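Local coordinates for genome polyprotein (Chicken sicinivirus JSY, PDB 6QWT), which includes the 3Dpol RNA-dependent RNA polymerase, the C-terminal part of the polyprotein, which probably copies the viral RNA genome during replication, at residues D62-K75 with I241-K255. Sequence-based numbering, arbitrary orientation.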
loop_
_atom_site.group_PDB
_atom_site.type_symbol
_atom_site.label_atom_id
_atom_site.label_comp_id
_atom_site.label_asym_id
_atom_site.label_seq_id
_atom_site.Cartn_x
_atom_site.Cartn_y
_atom_site.Cartn_z
ATOM N N ASP A 62 -13.344 -13.524 -11.843
ATOM C CA ASP A 62 -13.873 -12.316 -11.229
ATOM C C ASP A 62 -15.302 -12.572 -10.772
ATOM O O ASP A 62 -16.021 -13.381 -11.362
ATOM C CB ASP A 62 -13.834 -11.133 -12.208
ATOM C CG ASP A 62 -14.342 -9.845 -11.588
ATOM O OD1 ASP A 62 -13.930 -9.531 -10.453
ATOM O OD2 ASP A 62 -15.146 -9.145 -12.239
ATOM N N ILE A 63 -15.714 -11.883 -9.713
ATOM C CA ILE A 63 -17.067 -12.007 -9.183
ATOM C C ILE A 63 -17.828 -10.732 -9.518
ATOM O O ILE A 63 -17.401 -9.628 -9.160
ATOM C CB ILE A 63 -17.059 -12.284 -7.673
ATOM C CG1 ILE A 63 -16.319 -13.594 -7.390
ATOM C CG2 ILE A 63 -18.484 -12.352 -7.141
ATOM C CD1 ILE A 63 -16.018 -13.832 -5.926
ATOM N N ASP A 64 -18.952 -10.889 -10.219
ATOM C CA ASP A 64 -19.777 -9.771 -10.658
ATOM C C ASP A 64 -21.005 -9.550 -9.793
ATOM O O ASP A 64 -21.526 -8.433 -9.754
ATOM C CB ASP A 64 -20.230 -9.989 -12.105
ATOM C CG ASP A 64 -19.217 -9.503 -13.108
ATOM O OD1 ASP A 64 -18.731 -8.361 -12.953
ATOM O OD2 ASP A 64 -18.899 -10.263 -14.046
ATOM N N GLU A 65 -21.491 -10.586 -9.118
ATOM C CA GLU A 65 -22.707 -10.441 -8.341
ATOM C C GLU A 65 -22.401 -10.441 -6.850
ATOM O O GLU A 65 -21.522 -11.184 -6.397
ATOM C CB GLU A 65 -23.697 -11.566 -8.661
ATOM C CG GLU A 65 -23.951 -11.744 -10.151
ATOM C CD GLU A 65 -24.554 -10.506 -10.791
ATOM O OE1 GLU A 65 -25.292 -9.772 -10.096
ATOM O OE2 GLU A 65 -24.285 -10.266 -11.989
ATOM N N PRO A 66 -23.102 -9.627 -6.066
ATOM C CA PRO A 66 -22.810 -9.566 -4.631
ATOM C C PRO A 66 -23.269 -10.825 -3.913
ATOM O O PRO A 66 -24.328 -11.381 -4.211
ATOM C CB PRO A 66 -23.599 -8.338 -4.163
ATOM C CG PRO A 66 -24.730 -8.239 -5.128
ATOM C CD PRO A 66 -24.182 -8.703 -6.453
ATOM N N TRP A 67 -22.453 -11.276 -2.964
ATOM C CA TRP A 67 -22.885 -12.345 -2.084
ATOM C C TRP A 67 -23.848 -11.781 -1.039
ATOM O O TRP A 67 -23.873 -10.572 -0.800
ATOM C CB TRP A 67 -21.679 -13.025 -1.434
ATOM C CG TRP A 67 -20.587 -12.125 -0.943
ATOM C CD1 TRP A 67 -20.384 -11.705 0.344
ATOM C CD2 TRP A 67 -19.516 -11.569 -1.717
ATOM N NE1 TRP A 67 -19.265 -10.909 0.414
ATOM C CE2 TRP A 67 -18.714 -10.809 -0.837
ATOM C CE3 TRP A 67 -19.162 -11.629 -3.069
ATOM C CZ2 TRP A 67 -17.582 -10.118 -1.269
ATOM C CZ3 TRP A 67 -18.040 -10.941 -3.493
ATOM C CH2 TRP A 67 -17.264 -10.198 -2.597
ATOM N N PRO A 68 -24.676 -12.638 -0.423
ATOM C CA PRO A 68 -25.798 -12.129 0.391
ATOM C C PRO A 68 -25.430 -11.100 1.448
ATOM O O PRO A 68 -26.244 -10.215 1.736
ATOM C CB PRO A 68 -26.354 -13.408 1.031
ATOM C CG PRO A 68 -26.092 -14.451 0.019
ATOM C CD PRO A 68 -24.759 -14.101 -0.596
ATOM N N SER A 69 -24.239 -11.181 2.037
ATOM C CA SER A 69 -23.840 -10.261 3.094
ATOM C C SER A 69 -23.047 -9.066 2.584
ATOM O O SER A 69 -22.641 -8.224 3.391
ATOM C CB SER A 69 -23.026 -11.003 4.158
ATOM O OG SER A 69 -21.778 -11.439 3.642
ATOM N N LEU A 70 -22.828 -8.958 1.267
ATOM C CA LEU A 70 -21.958 -7.906 0.745
ATOM C C LEU A 70 -22.619 -6.534 0.831
ATOM O O LEU A 70 -22.033 -5.587 1.371
ATOM C CB LEU A 70 -21.550 -8.221 -0.697
ATOM C CG LEU A 70 -20.651 -7.165 -1.351
ATOM C CD1 LEU A 70 -19.430 -6.868 -0.479
ATOM C CD2 LEU A 70 -20.226 -7.596 -2.747
ATOM N N ILE A 71 -23.832 -6.399 0.283
ATOM C CA ILE A 71 -24.543 -5.120 0.368
ATOM C C ILE A 71 -24.764 -4.686 1.812
ATOM O O ILE A 71 -24.550 -3.501 2.117
ATOM C CB ILE A 71 -25.856 -5.188 -0.433
ATOM C CG1 ILE A 71 -25.580 -5.518 -1.903
ATOM C CG2 ILE A 71 -26.647 -3.886 -0.273
ATOM C CD1 ILE A 71 -25.478 -4.322 -2.792
ATOM N N PRO A 72 -25.200 -5.556 2.736
ATOM C CA PRO A 72 -25.248 -5.131 4.145
ATOM C C PRO A 72 -23.909 -4.639 4.672
ATOM O O PRO A 72 -23.874 -3.679 5.452
ATOM C CB PRO A 72 -25.719 -6.400 4.869
ATOM C CG PRO A 72 -26.521 -7.121 3.853
ATOM C CD PRO A 72 -25.809 -6.888 2.553
ATOM N N ALA A 73 -22.801 -5.264 4.261
ATOM C CA ALA A 73 -21.490 -4.814 4.722
ATOM C C ALA A 73 -21.172 -3.422 4.198
ATOM O O ALA A 73 -20.597 -2.598 4.917
ATOM C CB ALA A 73 -20.408 -5.805 4.294
ATOM N N VAL A 74 -21.544 -3.143 2.945
ATOM C CA VAL A 74 -21.352 -1.807 2.387
ATOM C C VAL A 74 -22.086 -0.771 3.232
ATOM O O VAL A 74 -21.513 0.249 3.635
ATOM C CB VAL A 74 -21.811 -1.764 0.918
ATOM C CG1 VAL A 74 -21.806 -0.334 0.402
ATOM C CG2 VAL A 74 -20.931 -2.658 0.054
ATOM N N LYS A 75 -23.365 -1.027 3.520
ATOM C CA LYS A 75 -24.147 -0.095 4.326
ATOM C C LYS A 75 -23.563 0.054 5.724
ATOM O O LYS A 75 -23.501 1.164 6.262
ATOM C CB LYS A 75 -25.601 -0.564 4.400
ATOM C CG LYS A 75 -26.274 -0.708 3.044
ATOM C CD LYS A 75 -26.302 0.620 2.306
ATOM C CE LYS A 75 -26.919 0.475 0.927
ATOM N NZ LYS A 75 -27.027 1.794 0.243
ATOM N N ILE A 241 -9.548 -9.181 -5.616
ATOM C CA ILE A 241 -10.633 -8.261 -5.280
ATOM C C ILE A 241 -11.678 -8.312 -6.387
ATOM O O ILE A 241 -11.353 -8.072 -7.561
ATOM C CB ILE A 241 -10.121 -6.829 -5.076
ATOM C CG1 ILE A 241 -9.389 -6.705 -3.740
ATOM C CG2 ILE A 241 -11.280 -5.847 -5.130
ATOM C CD1 ILE A 241 -8.531 -5.464 -3.650
ATOM N N PRO A 242 -12.928 -8.624 -6.071
ATOM C CA PRO A 242 -13.953 -8.713 -7.113
ATOM C C PRO A 242 -14.462 -7.346 -7.542
ATOM O O PRO A 242 -14.492 -6.389 -6.764
ATOM C CB PRO A 242 -15.062 -9.534 -6.444
ATOM C CG PRO A 242 -14.890 -9.282 -4.998
ATOM C CD PRO A 242 -13.421 -9.083 -4.762
ATOM N N SER A 243 -14.867 -7.277 -8.813
ATOM C CA SER A 243 -15.385 -6.035 -9.378
ATOM C C SER A 243 -16.553 -5.494 -8.565
ATOM O O SER A 243 -16.692 -4.276 -8.398
ATOM C CB SER A 243 -15.824 -6.264 -10.826
ATOM O OG SER A 243 -14.724 -6.196 -11.709
ATOM N N VAL A 244 -17.405 -6.386 -8.056
ATOM C CA VAL A 244 -18.660 -5.964 -7.446
ATOM C C VAL A 244 -18.417 -5.091 -6.219
ATOM O O VAL A 244 -19.204 -4.180 -5.935
ATOM C CB VAL A 244 -19.520 -7.207 -7.122
ATOM C CG1 VAL A 244 -18.837 -8.084 -6.078
ATOM C CG2 VAL A 244 -20.923 -6.800 -6.686
ATOM N N VAL A 245 -17.321 -5.323 -5.492
ATOM C CA VAL A 245 -17.037 -4.510 -4.310
ATOM C C VAL A 245 -16.698 -3.080 -4.714
ATOM O O VAL A 245 -17.221 -2.113 -4.142
ATOM C CB VAL A 245 -15.911 -5.147 -3.474
ATOM C CG1 VAL A 245 -15.621 -4.297 -2.246
ATOM C CG2 VAL A 245 -16.285 -6.561 -3.061
ATOM N N PHE A 246 -15.819 -2.920 -5.708
ATOM C CA PHE A 246 -15.485 -1.587 -6.206
ATOM C C PHE A 246 -16.713 -0.881 -6.764
ATOM O O PHE A 246 -16.908 0.318 -6.537
ATOM C CB PHE A 246 -14.404 -1.680 -7.283
ATOM C CG PHE A 246 -13.006 -1.662 -6.746
ATOM C CD1 PHE A 246 -12.543 -0.575 -6.025
ATOM C CD2 PHE A 246 -12.152 -2.729 -6.968
ATOM C CE1 PHE A 246 -11.253 -0.553 -5.528
ATOM C CE2 PHE A 246 -10.858 -2.712 -6.476
ATOM C CZ PHE A 246 -10.410 -1.624 -5.754
ATOM N N LYS A 247 -17.544 -1.612 -7.512
ATOM C CA LYS A 247 -18.744 -1.018 -8.094
ATOM C C LYS A 247 -19.677 -0.485 -7.012
ATOM O O LYS A 247 -20.203 0.629 -7.128
ATOM C CB LYS A 247 -19.457 -2.049 -8.970
ATOM C CG LYS A 247 -20.548 -1.479 -9.857
ATOM C CD LYS A 247 -21.486 -2.576 -10.349
ATOM C CE LYS A 247 -22.771 -2.615 -9.528
ATOM N NZ LYS A 247 -23.290 -4.001 -9.329
ATOM N N LEU A 248 -19.890 -1.261 -5.948
ATOM C CA LEU A 248 -20.761 -0.806 -4.870
ATOM C C LEU A 248 -20.163 0.393 -4.142
ATOM O O LEU A 248 -20.889 1.313 -3.750
ATOM C CB LEU A 248 -21.033 -1.953 -3.897
ATOM C CG LEU A 248 -21.879 -3.077 -4.500
ATOM C CD1 LEU A 248 -21.944 -4.290 -3.583
ATOM C CD2 LEU A 248 -23.270 -2.567 -4.830
ATOM N N ILE A 249 -18.842 0.406 -3.960
ATOM C CA ILE A 249 -18.194 1.552 -3.331
ATOM C C ILE A 249 -18.355 2.792 -4.199
ATOM O O ILE A 249 -18.585 3.898 -3.694
ATOM C CB ILE A 249 -16.712 1.238 -3.057
ATOM C CG1 ILE A 249 -16.589 0.221 -1.922
ATOM C CG2 ILE A 249 -15.940 2.511 -2.727
ATOM C CD1 ILE A 249 -15.190 -0.311 -1.738
ATOM N N GLY A 250 -18.254 2.626 -5.520
ATOM C CA GLY A 250 -18.409 3.762 -6.412
ATOM C C GLY A 250 -19.792 4.378 -6.341
ATOM O O GLY A 250 -19.941 5.601 -6.413
ATOM N N GLU A 251 -20.823 3.544 -6.189
ATOM C CA GLU A 251 -22.185 4.063 -6.104
ATOM C C GLU A 251 -22.427 4.813 -4.796
ATOM O O GLU A 251 -23.179 5.794 -4.781
ATOM C CB GLU A 251 -23.187 2.922 -6.275
ATOM C CG GLU A 251 -23.323 2.452 -7.720
ATOM C CD GLU A 251 -23.843 1.032 -7.837
ATOM O OE1 GLU A 251 -24.383 0.511 -6.837
ATOM O OE2 GLU A 251 -23.708 0.438 -8.932
ATOM N N GLU A 252 -21.802 4.376 -3.699
ATOM C CA GLU A 252 -21.903 5.121 -2.448
ATOM C C GLU A 252 -21.167 6.450 -2.546
ATOM O O GLU A 252 -21.700 7.499 -2.167
ATOM C CB GLU A 252 -21.348 4.293 -1.287
ATOM C CG GLU A 252 -22.081 2.990 -1.021
ATOM C CD GLU A 252 -23.496 3.194 -0.507
ATOM O OE1 GLU A 252 -24.353 2.319 -0.765
ATOM O OE2 GLU A 252 -23.754 4.226 0.150
ATOM N N LEU A 253 -19.930 6.421 -3.049
ATOM C CA LEU A 253 -19.153 7.648 -3.175
ATOM C C LEU A 253 -19.786 8.614 -4.167
ATOM O O LEU A 253 -19.615 9.831 -4.041
ATOM C CB LEU A 253 -17.722 7.316 -3.592
ATOM C CG LEU A 253 -16.896 6.523 -2.580
ATOM C CD1 LEU A 253 -15.519 6.217 -3.149
ATOM C CD2 LEU A 253 -16.782 7.289 -1.272
ATOM N N ALA A 254 -20.518 8.093 -5.155
ATOM C CA ALA A 254 -21.211 8.962 -6.104
ATOM C C ALA A 254 -22.213 9.864 -5.394
ATOM O O ALA A 254 -22.398 11.023 -5.784
ATOM C CB ALA A 254 -21.917 8.126 -7.171
ATOM N N LYS A 255 -22.867 9.349 -4.351
ATOM C CA LYS A 255 -23.840 10.134 -3.603
ATOM C C LYS A 255 -23.185 11.095 -2.621
ATOM O O LYS A 255 -23.805 12.096 -2.244
ATOM C CB LYS A 255 -24.804 9.202 -2.865
ATOM C CG LYS A 255 -25.655 8.348 -3.804
ATOM C CD LYS A 255 -26.651 7.481 -3.050
ATOM C CE LYS A 255 -25.976 6.237 -2.504
ATOM N NZ LYS A 255 -26.878 5.439 -1.628
HETATM O O HOH W 1 -11.438 -10.180 -9.229
#
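The loop through Ile63 and Asp64 passes over the start of helix 243-255, and helix 70-75 then runs beside that helix, their axes 38° apart and 10.7 Å at closest approach. Asp62 grips the helix start with both carboxylate oxygens. Its OD1 takes the Ser243 N-H through the syn lone pair at 2.9 Å. OD2 accepts from Ser243 OG, which lies 31° out of the carboxylate plane. With CG anti to the backbone N (chi1 -178°), the carboxylate reaches the helix start, where the positive end of the helix dipole and Lys290 would probably stabilise its charge. Lys290 forms salt bridges with Asp62 OD2 and Asp64 OD2. A water joins Asp62 OD1 to Ile241 O.

Trp67 meets Pro242 CG with its ring edge, 3.5 Å from CH2. Leu70 CD2 sits over one face of the indole, offset toward the rim, and meets Val244 CG1 tip to tip at 3.6 Å. Farther along, Ile71 CD1 presses tightly on Leu248 CD2 (3.5 Å), crossing it at about a right angle. Val74 CG1 packs on Glu252 CG. At the far end, Lys75 NZ bonds the syn lone pair of Glu252 OE1 at 2.9 Å. Lys255 adds a long bridge to OE2.

Ile310 of helix 298-316 also packs against Leu70 and Val74. Helix 243-255 follows strand 230-235, which carries the start of polymerase motif A, so the contact packs an N-terminal segment against the palm of the right-hand RdRp fold.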